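Local structure of serine-pyruvate aminotransferase (agxt) (Sulfolobus solfataricus, 3ZRP) at residues A[66-71]-A[219-224]; A[91-96]-A[103-108]; A[209-214]-A[229-234]; A[272-277]-A[342-347]. The protein probably transfers the amino group of serine or alanine to an oxo-acid such as pyruvate or glyoxylate, using pyridoxal 5'-phosphate as cofactor. One frame throughout, in Å; residues are numbered along the deposited sequence. Where two conformers were deposited one is given.

Contact 1 (A[66-71]-A[219-224]); sequences AMESVT and YYLDLR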
loop_
_atom_site.group_PDB
_atom_site.type_symbol
_atom_site.label_atom_id
_atom_site.label_comp_id
_atom_site.label_asym_id
_atom_site.label_seq_id
_atom_site.Cartn_x
_atom_site.Cartn_y
_atom_site.Cartn_z
ATOM N N ALA A 66 0.512 8.692 3.837
ATOM C CA ALA A 66 -0.361 9.512 4.719
ATOM C C ALA A 66 0.099 10.973 4.667
ATOM O O ALA A 66 -0.705 11.879 4.466
ATOM C CB ALA A 66 -0.370 8.994 6.142
ATOM N N MET A 67 1.389 11.209 4.826
ATOM C CA MET A 67 1.912 12.589 4.755
ATOM C C MET A 67 1.535 13.266 3.430
ATOM O O MET A 67 1.003 14.380 3.425
ATOM C CB MET A 67 3.439 12.609 4.945
ATOM C CG MET A 67 3.940 12.229 6.357
ATOM S SD MET A 67 5.716 11.833 6.342
ATOM C CE MET A 67 6.472 13.488 6.345
ATOM N N GLU A 68 1.795 12.597 2.301
ATOM C CA GLU A 68 1.494 13.177 0.997
ATOM C C GLU A 68 -0.012 13.436 0.780
ATOM O O GLU A 68 -0.400 14.435 0.138
ATOM C CB GLU A 68 2.092 12.301 -0.121
ATOM C CG GLU A 68 1.876 12.868 -1.533
ATOM C CD GLU A 68 2.840 12.236 -2.580
ATOM O OE1 GLU A 68 3.581 11.273 -2.258
ATOM O OE2 GLU A 68 2.807 12.708 -3.719
ATOM N N SER A 69 -0.851 12.559 1.332
ATOM C CA SER A 69 -2.302 12.728 1.264
ATOM C C SER A 69 -2.800 14.070 1.869
ATOM O O SER A 69 -3.913 14.490 1.589
ATOM C CB SER A 69 -3.036 11.530 1.860
ATOM O OG SER A 69 -3.166 11.613 3.284
ATOM N N VAL A 70 -1.975 14.721 2.692
ATOM C CA VAL A 70 -2.290 16.063 3.243
ATOM C C VAL A 70 -2.419 17.112 2.123
ATOM O O VAL A 70 -3.128 18.106 2.265
ATOM C CB VAL A 70 -1.285 16.471 4.353
ATOM C CG1 VAL A 70 -1.477 17.932 4.769
ATOM C CG2 VAL A 70 -1.390 15.513 5.570
ATOM N N THR A 71 -1.812 16.854 0.960
ATOM C CA THR A 71 -2.055 17.703 -0.238
ATOM C C THR A 71 -3.552 17.825 -0.627
ATOM O O THR A 71 -3.926 18.754 -1.377
ATOM C CB THR A 71 -1.212 17.250 -1.448
ATOM O OG1 THR A 71 -1.533 15.887 -1.779
ATOM C CG2 THR A 71 0.270 17.406 -1.110
ATOM N N TYR A 219 -4.660 11.326 -7.627
ATOM C CA TYR A 219 -5.818 10.463 -7.607
ATOM C C TYR A 219 -5.783 9.481 -6.425
ATOM O O TYR A 219 -6.631 9.553 -5.544
ATOM C CB TYR A 219 -5.902 9.706 -8.922
ATOM C CG TYR A 219 -7.230 9.015 -9.166
ATOM C CD1 TYR A 219 -8.385 9.752 -9.448
ATOM C CD2 TYR A 219 -7.328 7.622 -9.087
ATOM C CE1 TYR A 219 -9.604 9.110 -9.679
ATOM C CE2 TYR A 219 -8.534 6.969 -9.329
ATOM C CZ TYR A 219 -9.662 7.719 -9.622
ATOM O OH TYR A 219 -10.836 7.067 -9.853
ATOM N N TYR A 220 -4.827 8.549 -6.413
ATOM C CA TYR A 220 -4.719 7.560 -5.336
ATOM C C TYR A 220 -4.661 8.141 -3.920
ATOM O O TYR A 220 -5.194 7.521 -2.983
ATOM C CB TYR A 220 -3.474 6.686 -5.528
ATOM C CG TYR A 220 -3.590 5.304 -4.927
ATOM C CD1 TYR A 220 -4.491 4.376 -5.427
ATOM C CD2 TYR A 220 -2.736 4.914 -3.884
ATOM C CE1 TYR A 220 -4.571 3.068 -4.874
ATOM C CE2 TYR A 220 -2.799 3.626 -3.340
ATOM C CZ TYR A 220 -3.718 2.722 -3.842
ATOM O OH TYR A 220 -3.755 1.470 -3.288
ATOM N N LEU A 221 -4.033 9.299 -3.772
ATOM C CA LEU A 221 -3.816 9.895 -2.446
ATOM C C LEU A 221 -4.720 11.067 -2.147
ATOM O O LEU A 221 -4.487 11.790 -1.173
ATOM C CB LEU A 221 -2.352 10.301 -2.213
ATOM C CG LEU A 221 -1.344 9.149 -2.367
ATOM C CD1 LEU A 221 0.096 9.632 -2.141
ATOM C CD2 LEU A 221 -1.655 7.978 -1.462
ATOM N N ASP A 222 -5.736 11.276 -2.977
ATOM C CA ASP A 222 -6.760 12.264 -2.615
ATOM C C ASP A 222 -7.677 11.604 -1.589
ATOM O O ASP A 222 -8.326 10.590 -1.889
ATOM C CB ASP A 222 -7.521 12.734 -3.859
ATOM C CG ASP A 222 -8.608 13.773 -3.549
ATOM O OD1 ASP A 222 -8.855 14.101 -2.363
ATOM O OD2 ASP A 222 -9.231 14.240 -4.523
ATOM N N LEU A 223 -7.668 12.146 -0.366
ATOM C CA LEU A 223 -8.472 11.650 0.731
ATOM C C LEU A 223 -9.985 11.651 0.420
ATOM O O LEU A 223 -10.718 10.817 0.966
ATOM C CB LEU A 223 -8.176 12.421 2.028
ATOM C CG LEU A 223 -6.754 12.250 2.602
ATOM C CD1 LEU A 223 -6.530 13.210 3.786
ATOM C CD2 LEU A 223 -6.485 10.758 2.981
ATOM N N ARG A 224 -10.416 12.523 -0.499
ATOM C CA ARG A 224 -11.801 12.481 -1.011
ATOM C C ARG A 224 -12.198 11.130 -1.600
ATOM O O ARG A 224 -13.347 10.724 -1.498
ATOM C CB ARG A 224 -12.072 13.600 -2.025
ATOM C CG ARG A 224 -11.940 14.991 -1.457
ATOM C CD ARG A 224 -11.893 16.059 -2.552
ATOM N NE ARG A 224 -11.628 17.366 -1.955
ATOM C CZ ARG A 224 -10.456 17.748 -1.469
ATOM N NH1 ARG A 224 -9.392 16.932 -1.528
ATOM N NH2 ARG A 224 -10.332 18.952 -0.940
#
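Ser69 and Leu221 bring the two backbones together, CA to CA 4.9 Å, where helix 63-69 meets a type I turn from Tyr219 to Asp222. The CA of Ser69 lies 3.4 Å from the carbonyl O of Leu221, a CA-H...O contact, and no conventional hydrogen bond crosses the interface. Ser69 OG, at chi1 84°, is turned back to Ala66 O (2.7 Å), and Leu223 CD2 lies 3.4 Å from the same OG. Helix 63-69 follows the first strand of the large-domain sheet of this class-V aminotransferase fold, and Met67 on it touches the cofactor. Leu223 packs its branched end over Ser69, CD1 coming within 3.6 Å of Ser69 O, and also touches Ile59 and Leu200 of the sheet; an alanine here is likely to leave a gap beside Ser69. On the other flank the Leu221 side chain crosses that of Glu68 at about a right angle, CD1 3.7 Å from Glu68 CG. The Glu68 carboxylate is held by Tyr99 of the same chain and by the backbone N atoms of Tyr219 and Tyr220 of the second subunit. At the turn's end Asp222 N-caps helix 223-234, OD1 accepting from Arg224 N and, from the opposite carboxylate face, Arg224 NH1.

Contact 2 (A[91-96]-A[103-108]); sequences RWEQIF and VKVLRP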
loop_
_atom_site.group_PDB
_atom_site.type_symbol
_atom_site.label_atom_id
_atom_site.label_comp_id
_atom_site.label_asym_id
_atom_site.label_seq_id
_atom_site.Cartn_x
_atom_site.Cartn_y
_atom_site.Cartn_z
ATOM N N ARG A 91 11.276 15.274 5.114
ATOM C CA ARG A 91 10.417 14.582 4.147
ATOM C C ARG A 91 9.171 15.404 3.774
ATOM O O ARG A 91 8.714 15.342 2.633
ATOM C CB ARG A 91 10.072 13.149 4.608
ATOM C CG ARG A 91 9.083 12.385 3.727
ATOM C CD ARG A 91 9.167 10.875 3.984
ATOM N NE ARG A 91 10.485 10.428 3.508
ATOM C CZ ARG A 91 10.835 9.176 3.245
ATOM N NH1 ARG A 91 9.969 8.178 3.381
ATOM N NH2 ARG A 91 12.059 8.928 2.802
ATOM N N TRP A 92 8.602 16.156 4.714
ATOM C CA TRP A 92 7.522 17.055 4.358
ATOM C C TRP A 92 7.945 17.985 3.192
ATOM O O TRP A 92 7.202 18.149 2.219
ATOM C CB TRP A 92 7.119 17.941 5.546
ATOM C CG TRP A 92 6.299 17.336 6.644
ATOM C CD1 TRP A 92 6.668 17.231 7.952
ATOM C CD2 TRP A 92 4.961 16.821 6.559
ATOM N NE1 TRP A 92 5.653 16.667 8.685
ATOM C CE2 TRP A 92 4.598 16.395 7.848
ATOM C CE3 TRP A 92 4.047 16.651 5.504
ATOM C CZ2 TRP A 92 3.338 15.849 8.135
ATOM C CZ3 TRP A 92 2.795 16.090 5.774
ATOM C CH2 TRP A 92 2.454 15.685 7.084
ATOM N N GLU A 93 9.129 18.583 3.302
ATOM C CA GLU A 93 9.679 19.448 2.245
ATOM C C GLU A 93 9.888 18.694 0.911
ATOM O O GLU A 93 9.542 19.218 -0.161
ATOM C CB GLU A 93 11.003 20.113 2.693
ATOM C CG GLU A 93 11.535 21.121 1.696
ATOM C CD GLU A 93 12.858 21.743 2.063
ATOM O OE1 GLU A 93 13.728 21.064 2.657
ATOM O OE2 GLU A 93 13.027 22.936 1.729
ATOM N N GLN A 94 10.434 17.480 0.986
ATOM C CA GLN A 94 10.642 16.645 -0.226
ATOM C C GLN A 94 9.316 16.337 -0.942
ATOM O O GLN A 94 9.240 16.442 -2.186
ATOM C CB GLN A 94 11.440 15.372 0.086
ATOM C CG GLN A 94 12.879 15.682 0.546
ATOM C CD GLN A 94 13.637 16.479 -0.492
ATOM O OE1 GLN A 94 13.982 17.657 -0.282
ATOM N NE2 GLN A 94 13.858 15.859 -1.655
ATOM N N ILE A 95 8.285 15.997 -0.163
ATOM C CA ILE A 95 6.929 15.787 -0.688
ATOM C C ILE A 95 6.381 17.075 -1.332
ATOM O O ILE A 95 5.978 17.065 -2.514
ATOM C CB ILE A 95 5.951 15.290 0.411
ATOM C CG1 ILE A 95 6.340 13.891 0.919
ATOM C CG2 ILE A 95 4.485 15.315 -0.078
ATOM C CD1 ILE A 95 5.600 13.475 2.226
ATOM N N PHE A 96 6.411 18.177 -0.581
ATOM C CA PHE A 96 5.793 19.414 -1.052
ATOM C C PHE A 96 6.515 20.065 -2.233
ATOM O O PHE A 96 5.898 20.853 -2.927
ATOM C CB PHE A 96 5.575 20.445 0.078
ATOM C CG PHE A 96 4.577 20.018 1.139
ATOM C CD1 PHE A 96 3.343 19.459 0.796
ATOM C CD2 PHE A 96 4.882 20.191 2.493
ATOM C CE1 PHE A 96 2.415 19.087 1.777
ATOM C CE2 PHE A 96 3.955 19.812 3.501
ATOM C CZ PHE A 96 2.738 19.256 3.136
ATOM N N VAL A 103 6.932 26.690 0.349
ATOM C CA VAL A 103 7.393 26.061 1.589
ATOM C C VAL A 103 8.527 26.816 2.279
ATOM O O VAL A 103 9.541 27.150 1.657
ATOM C CB VAL A 103 7.859 24.614 1.322
ATOM C CG1 VAL A 103 8.352 23.957 2.623
ATOM C CG2 VAL A 103 6.720 23.815 0.708
ATOM N N LYS A 104 8.363 27.053 3.575
ATOM C CA LYS A 104 9.462 27.509 4.413
ATOM C C LYS A 104 9.715 26.463 5.501
ATOM O O LYS A 104 8.762 25.953 6.090
ATOM C CB LYS A 104 9.140 28.863 5.056
ATOM C CG LYS A 104 10.278 29.394 5.943
ATOM C CD LYS A 104 10.214 30.898 6.125
ATOM C CE LYS A 104 11.211 31.370 7.182
ATOM N NZ LYS A 104 12.603 31.262 6.655
ATOM N N VAL A 105 10.987 26.165 5.760
ATOM C CA VAL A 105 11.367 25.191 6.793
ATOM C C VAL A 105 12.168 25.845 7.937
ATOM O O VAL A 105 13.123 26.565 7.688
ATOM C CB VAL A 105 12.193 23.998 6.205
ATOM C CG1 VAL A 105 12.342 22.891 7.245
ATOM C CG2 VAL A 105 11.545 23.430 4.928
ATOM N N LEU A 106 11.735 25.629 9.182
ATOM C CA LEU A 106 12.543 25.965 10.369
ATOM C C LEU A 106 13.302 24.711 10.832
ATOM O O LEU A 106 12.699 23.638 10.966
ATOM C CB LEU A 106 11.649 26.452 11.519
ATOM C CG LEU A 106 10.814 27.724 11.313
ATOM C CD1 LEU A 106 9.893 27.958 12.520
ATOM C CD2 LEU A 106 11.748 28.921 11.067
ATOM N N ARG A 107 14.611 24.841 11.056
ATOM C CA ARG A 107 15.403 23.730 11.607
ATOM C C ARG A 107 16.210 24.173 12.836
ATOM O O ARG A 107 16.589 25.364 12.919
ATOM C CB ARG A 107 16.386 23.236 10.530
ATOM C CG ARG A 107 15.707 22.595 9.331
ATOM C CD ARG A 107 16.726 22.076 8.333
ATOM N NE ARG A 107 16.046 21.363 7.252
ATOM C CZ ARG A 107 15.602 21.924 6.131
ATOM N NH1 ARG A 107 15.750 23.237 5.910
ATOM N NH2 ARG A 107 15.009 21.161 5.216
ATOM N N PRO A 108 16.513 23.231 13.773
ATOM C CA PRO A 108 17.401 23.536 14.921
ATOM C C PRO A 108 18.825 23.043 14.686
ATOM O O PRO A 108 19.109 22.544 13.591
ATOM C CB PRO A 108 16.758 22.735 16.053
ATOM C CG PRO A 108 16.225 21.457 15.338
ATOM C CD PRO A 108 15.942 21.862 13.880
HETATM O O HOH W 1 14.793 24.201 3.452
#
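In the beta-alpha-beta unit formed by strand 79-83, helix 87-96 and strand 102-106, Glu93 of the helix reaches over Val105 to Arg107 just past the returning strand. The axes of the helical and strand segments run nearly antiparallel, at 169°, as expected where a helix leads back to the start of the next parallel strand, here one of the two edge strands of the large sheet within this chain. Glu93 is extended, with CG anti to the backbone N (chi1 -174°), which carries its carboxylate outward across the CG2 methyl of Val105, 3.6 Å from OE2. OE1 then takes Arg107 NH2 at 2.9 Å in a salt bridge. The oxygen lies in the guanidinium plane, yet the donor stands 39° out of the carboxylate plane. The other valine methyl, CG1, sits 3.5 Å over the centre of the guanidinium, giving that cation an apolar floor. Arg107 also pairs through NE with Asp90, one helical turn before Glu93. A leucine in place of Glu93, lacking both oxygens, would probably leave the guanidinium tied through Asp90 but without its bridge and water link at this position, and freer to turn. Toward the buried end, Phe96 CB packs on Val103 CG2 at 3.6 Å. A water closes the second link between the charged groups, giving a proton to Glu93 OE2 and accepting from Arg107 NH1, each at 2.8 Å.

Contact 3 (A[209-214]-A[229-234]); sequences ILDSQN and VMRGAE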
loop_
_atom_site.group_PDB
_atom_site.type_symbol
_atom_site.label_atom_id
_atom_site.label_comp_id
_atom_site.label_asym_id
_atom_site.label_seq_id
_atom_site.Cartn_x
_atom_site.Cartn_y
_atom_site.Cartn_z
ATOM N N ILE A 209 -12.997 20.959 4.322
ATOM C CA ILE A 209 -12.197 21.207 3.104
ATOM C C ILE A 209 -12.377 20.079 2.073
ATOM O O ILE A 209 -12.623 20.333 0.890
ATOM C CB ILE A 209 -10.707 21.437 3.418
ATOM C CG1 ILE A 209 -10.530 22.737 4.199
ATOM C CG2 ILE A 209 -9.847 21.456 2.098
ATOM C CD1 ILE A 209 -9.125 22.972 4.724
ATOM N N LEU A 210 -12.280 18.833 2.528
ATOM C CA LEU A 210 -12.530 17.683 1.660
ATOM C C LEU A 210 -13.905 17.738 1.021
ATOM O O LEU A 210 -14.043 17.486 -0.173
ATOM C CB LEU A 210 -12.390 16.375 2.436
ATOM C CG LEU A 210 -10.986 16.134 3.006
ATOM C CD1 LEU A 210 -11.006 14.742 3.624
ATOM C CD2 LEU A 210 -9.916 16.268 1.865
ATOM N N ASP A 211 -14.913 18.084 1.826
ATOM C CA ASP A 211 -16.292 18.021 1.362
ATOM C C ASP A 211 -16.720 19.200 0.479
ATOM O O ASP A 211 -17.678 19.081 -0.278
ATOM C CB ASP A 211 -17.244 17.874 2.554
ATOM C CG ASP A 211 -17.259 16.467 3.128
ATOM O OD1 ASP A 211 -17.097 15.488 2.359
ATOM O OD2 ASP A 211 -17.453 16.338 4.357
ATOM N N SER A 212 -16.017 20.326 0.572
ATOM C CA SER A 212 -16.470 21.556 -0.091
ATOM C C SER A 212 -15.496 22.194 -1.078
ATOM O O SER A 212 -15.883 23.104 -1.809
ATOM C CB SER A 212 -16.889 22.606 0.950
ATOM O OG SER A 212 -15.756 23.148 1.608
ATOM N N GLN A 213 -14.239 21.747 -1.103
ATOM C CA GLN A 213 -13.241 22.381 -1.951
ATOM C C GLN A 213 -12.525 21.375 -2.845
ATOM O O GLN A 213 -12.491 20.174 -2.529
ATOM C CB GLN A 213 -12.201 23.118 -1.105
ATOM C CG GLN A 213 -12.776 24.014 -0.000
ATOM C CD GLN A 213 -11.699 24.843 0.689
ATOM O OE1 GLN A 213 -10.721 25.265 0.064
ATOM N NE2 GLN A 213 -11.876 25.082 1.983
ATOM N N ASN A 214 -11.983 21.888 -3.952
ATOM C CA ASN A 214 -11.058 21.164 -4.828
ATOM C C ASN A 214 -9.667 21.136 -4.177
ATOM O O ASN A 214 -9.453 21.748 -3.139
ATOM C CB ASN A 214 -10.962 21.858 -6.192
ATOM C CG ASN A 214 -12.317 21.998 -6.896
ATOM O OD1 ASN A 214 -12.929 21.004 -7.308
ATOM N ND2 ASN A 214 -12.784 23.243 -7.042
ATOM N N VAL A 229 -15.339 5.098 1.381
ATOM C CA VAL A 229 -15.028 3.776 1.931
ATOM C C VAL A 229 -15.031 3.787 3.460
ATOM O O VAL A 229 -15.555 2.849 4.078
ATOM C CB VAL A 229 -13.682 3.184 1.363
ATOM C CG1 VAL A 229 -13.453 1.758 1.868
ATOM C CG2 VAL A 229 -13.700 3.201 -0.155
ATOM N N MET A 230 -14.501 4.855 4.061
ATOM C CA MET A 230 -14.397 4.977 5.534
ATOM C C MET A 230 -15.747 5.229 6.201
ATOM O O MET A 230 -16.092 4.554 7.183
ATOM C CB MET A 230 -13.398 6.075 5.943
ATOM C CG MET A 230 -12.007 5.924 5.272
ATOM S SD MET A 230 -11.172 4.368 5.667
ATOM C CE MET A 230 -10.679 3.821 4.024
ATOM N N ARG A 231 -16.480 6.205 5.669
ATOM C CA ARG A 231 -17.858 6.472 6.095
ATOM C C ARG A 231 -18.729 5.239 5.911
ATOM O O ARG A 231 -19.478 4.848 6.824
ATOM C CB ARG A 231 -18.423 7.663 5.321
ATOM C CG ARG A 231 -17.963 9.000 5.870
ATOM C CD ARG A 231 -18.187 10.107 4.870
ATOM N NE ARG A 231 -17.969 11.413 5.483
ATOM C CZ ARG A 231 -17.870 12.552 4.812
ATOM N NH1 ARG A 231 -17.956 12.563 3.487
ATOM N NH2 ARG A 231 -17.662 13.682 5.473
ATOM N N GLY A 232 -18.630 4.611 4.741
ATOM C CA GLY A 232 -19.321 3.354 4.481
ATOM C C GLY A 232 -19.084 2.334 5.580
ATOM O O GLY A 232 -20.045 1.865 6.195
ATOM N N ALA A 233 -17.815 2.003 5.839
ATOM C CA ALA A 233 -17.437 0.992 6.842
ATOM C C ALA A 233 -18.125 1.204 8.189
ATOM O O ALA A 233 -18.598 0.241 8.813
ATOM C CB ALA A 233 -15.928 0.953 7.038
ATOM N N GLU A 234 -18.179 2.453 8.636
ATOM C CA GLU A 234 -18.754 2.754 9.944
ATOM C C GLU A 234 -20.273 2.639 9.951
ATOM O O GLU A 234 -20.874 2.642 11.020
ATOM C CB GLU A 234 -18.288 4.114 10.472
ATOM C CG GLU A 234 -16.903 4.046 11.110
ATOM C CD GLU A 234 -16.554 5.248 11.965
ATOM O OE1 GLU A 234 -16.380 6.359 11.433
ATOM O OE2 GLU A 234 -16.434 5.066 13.189
#
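Arg231 reaches out from helix 223-234 to Asp211, near the C-terminal end of helix 204-212, and a salt bridge joins the two helices at the surface of the large, PLP-binding domain of the class-V aminotransferase fold. The backbones are far apart here, 12.6 Å between the CA atoms of these two residues, so the long arginine chain does the spanning. From CB the chain sets out with CG anti to its own carbonyl carbon (chi1 -80°) and continues extended through CD to NE, meeting none of segment 209-214 on the way. CZ is the first atom to come near the acid, 3.8 Å from Asp211 OD2. Beyond it the two terminal nitrogens take one oxygen each in an end-on, bidentate grip. This holds for the conformer described; Arg231 has a second placement, so the bridge may not be permanent. The guanidinium and carboxylate approach from opposite directions with their planes only 17° apart, and both oxygens are met at their syn lone pairs. Asp211 also rests on Leu227, one turn before Arg231 on its helix. The two bonds are unequal: NH2 to OD2 is 2.9 Å and almost straight at 169°, whereas NH1 to OD1 is longer, at 3.3 Å.

Contact 4 (A[272-277]-A[342-347]); sequences TMVASA and GWVTPN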
loop_
_atom_site.group_PDB
_atom_site.type_symbol
_atom_site.label_atom_id
_atom_site.label_comp_id
_atom_site.label_asym_id
_atom_site.label_seq_id
_atom_site.Cartn_x
_atom_site.Cartn_y
_atom_site.Cartn_z
ATOM N N THR A 272 7.082 4.942 28.667
ATOM C CA THR A 272 7.851 5.884 29.506
ATOM C C THR A 272 8.833 5.132 30.418
ATOM O O THR A 272 10.010 5.498 30.505
ATOM C CB THR A 272 6.936 6.765 30.368
ATOM O OG1 THR A 272 5.963 7.419 29.543
ATOM C CG2 THR A 272 7.747 7.817 31.143
ATOM N N MET A 273 8.343 4.070 31.077
ATOM C CA MET A 273 9.153 3.280 32.006
ATOM C C MET A 273 10.301 2.579 31.285
ATOM O O MET A 273 11.467 2.670 31.702
ATOM C CB MET A 273 8.293 2.246 32.738
ATOM C CG MET A 273 9.109 1.291 33.633
ATOM S SD MET A 273 8.156 -0.064 34.340
ATOM C CE MET A 273 7.010 0.807 35.427
ATOM N N VAL A 274 9.972 1.880 30.196
ATOM C CA VAL A 274 10.975 1.148 29.444
ATOM C C VAL A 274 12.040 2.105 28.892
ATOM O O VAL A 274 13.234 1.825 28.985
ATOM C CB VAL A 274 10.355 0.288 28.285
ATOM C CG1 VAL A 274 11.448 -0.207 27.318
ATOM C CG2 VAL A 274 9.553 -0.878 28.844
ATOM N N ALA A 275 11.610 3.213 28.293
ATOM C CA ALA A 275 12.572 4.178 27.725
ATOM C C ALA A 275 13.494 4.797 28.796
ATOM O O ALA A 275 14.699 4.868 28.593
ATOM C CB ALA A 275 11.839 5.275 26.923
ATOM N N SER A 276 12.913 5.227 29.922
ATOM C CA SER A 276 13.691 5.787 31.028
ATOM C C SER A 276 14.695 4.758 31.552
ATOM O O SER A 276 15.837 5.102 31.873
ATOM C CB SER A 276 12.778 6.245 32.172
ATOM O OG SER A 276 11.897 7.276 31.792
ATOM N N ALA A 277 14.271 3.490 31.624
ATOM C CA ALA A 277 15.149 2.399 32.082
ATOM C C ALA A 277 16.328 2.200 31.154
ATOM O O ALA A 277 17.458 2.080 31.626
ATOM C CB ALA A 277 14.381 1.052 32.279
ATOM N N GLY A 342 5.973 -0.269 20.691
ATOM C CA GLY A 342 5.005 -1.324 20.363
ATOM C C GLY A 342 4.779 -2.187 21.591
ATOM O O GLY A 342 4.169 -1.735 22.574
ATOM N N TRP A 343 5.321 -3.404 21.537
ATOM C CA TRP A 343 5.106 -4.377 22.616
ATOM C C TRP A 343 6.310 -4.577 23.513
ATOM O O TRP A 343 6.402 -5.556 24.250
ATOM C CB TRP A 343 4.512 -5.695 22.079
ATOM C CG TRP A 343 3.046 -5.483 21.714
ATOM C CD1 TRP A 343 2.528 -5.279 20.463
ATOM C CD2 TRP A 343 1.947 -5.354 22.628
ATOM N NE1 TRP A 343 1.167 -5.094 20.537
ATOM C CE2 TRP A 343 0.786 -5.125 21.855
ATOM C CE3 TRP A 343 1.827 -5.437 24.027
ATOM C CZ2 TRP A 343 -0.480 -4.972 22.433
ATOM C CZ3 TRP A 343 0.568 -5.293 24.601
ATOM C CH2 TRP A 343 -0.566 -5.057 23.806
ATOM N N VAL A 344 7.218 -3.606 23.481
ATOM C CA VAL A 344 8.465 -3.658 24.250
ATOM C C VAL A 344 8.217 -3.791 25.771
ATOM O O VAL A 344 7.300 -3.161 26.320
ATOM C CB VAL A 344 9.385 -2.457 23.883
ATOM C CG1 VAL A 344 8.787 -1.123 24.373
ATOM C CG2 VAL A 344 10.829 -2.662 24.381
ATOM N N THR A 345 9.016 -4.635 26.431
ATOM C CA THR A 345 8.803 -4.962 27.852
ATOM C C THR A 345 10.006 -4.558 28.704
ATOM O O THR A 345 11.098 -4.346 28.183
ATOM C CB THR A 345 8.570 -6.500 28.083
ATOM O OG1 THR A 345 9.759 -7.220 27.717
ATOM C CG2 THR A 345 7.407 -7.023 27.274
ATOM N N PRO A 346 9.811 -4.457 30.031
ATOM C CA PRO A 346 10.943 -4.283 30.929
ATOM C C PRO A 346 12.081 -5.266 30.652
ATOM O O PRO A 346 13.237 -4.854 30.648
ATOM C CB PRO A 346 10.316 -4.536 32.298
ATOM C CG PRO A 346 8.984 -3.962 32.153
ATOM C CD PRO A 346 8.542 -4.314 30.754
ATOM N N ASN A 347 11.762 -6.537 30.391
ATOM C CA ASN A 347 12.803 -7.541 30.094
ATOM C C ASN A 347 13.598 -7.248 28.826
ATOM O O ASN A 347 14.815 -7.493 28.788
ATOM C CB ASN A 347 12.223 -8.967 30.053
ATOM C CG ASN A 347 11.846 -9.486 31.444
ATOM O OD1 ASN A 347 12.325 -8.977 32.460
ATOM N ND2 ASN A 347 10.969 -10.481 31.487
#
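Val274 spreads its two methyls over segment 342-347 because CG1 stands anti to the backbone N (chi1 167°) while CG2 stands anti to the carbonyl carbon. Val344 answers with chi1 68°, which places its CG2 anti to its own backbone N and turns both of its methyls toward the helix. Val274 CG1 meets this pair, 3.9 Å from Val344 CG2 and 4.1 Å from Val344 CG1, the two side chains slanting across one another. The other methyl, CG2, lies against the backbone between Thr345 and Pro346, 3.7 Å from Thr345 C, and reaches the proline ring at CD, 4.1 Å away. One valine thus covers both the end of the loop and the first residue of helix 346-363. The CA atoms of Val274 and Pro346 are 5.6 Å apart, close enough for this short side chain to touch the main chain. No hydrogen bond joins the two segments. Polar ties come from one turn earlier on the same helix, where Arg270 holds the carbonyl oxygens of Gly342 and Val344 and His271 accepts from Gly342 N. Thr345 is the N-cap of helix 346-363. In the C-terminal small domain of this fold-type I aminotransferase, away from the known ligand sites, the contact packs the start of that helix against helix 264-284, and helix 372-381 covers the neighbouring side, with Leu380 touching Ala277 and Pro346.

Overall arrangement
Contact 1 is buried, contacts 2 and 3 lie at the surface, and contact 4 is partly buried. Contacts 1 and 3 share helix 223-234, and Arg224 bridges them by bonding to the Gln213 carbonyl. Contacts 1 and 2 meet where Met67 and Glu68 pack on Trp92 and Ile95, and both touch the second subunit, with the cofactor beside Met67. Contact 4 stands apart, its centre about 34 Å from that of contact 1, on the opposite side of the chain's centre. Chemistry follows place: the buried and half-buried contacts rely on methyl groups against side chains and backbone, whereas each surface contact turns on an acid-arginine pair, bidentate in contact 3 and water-assisted in contact 2.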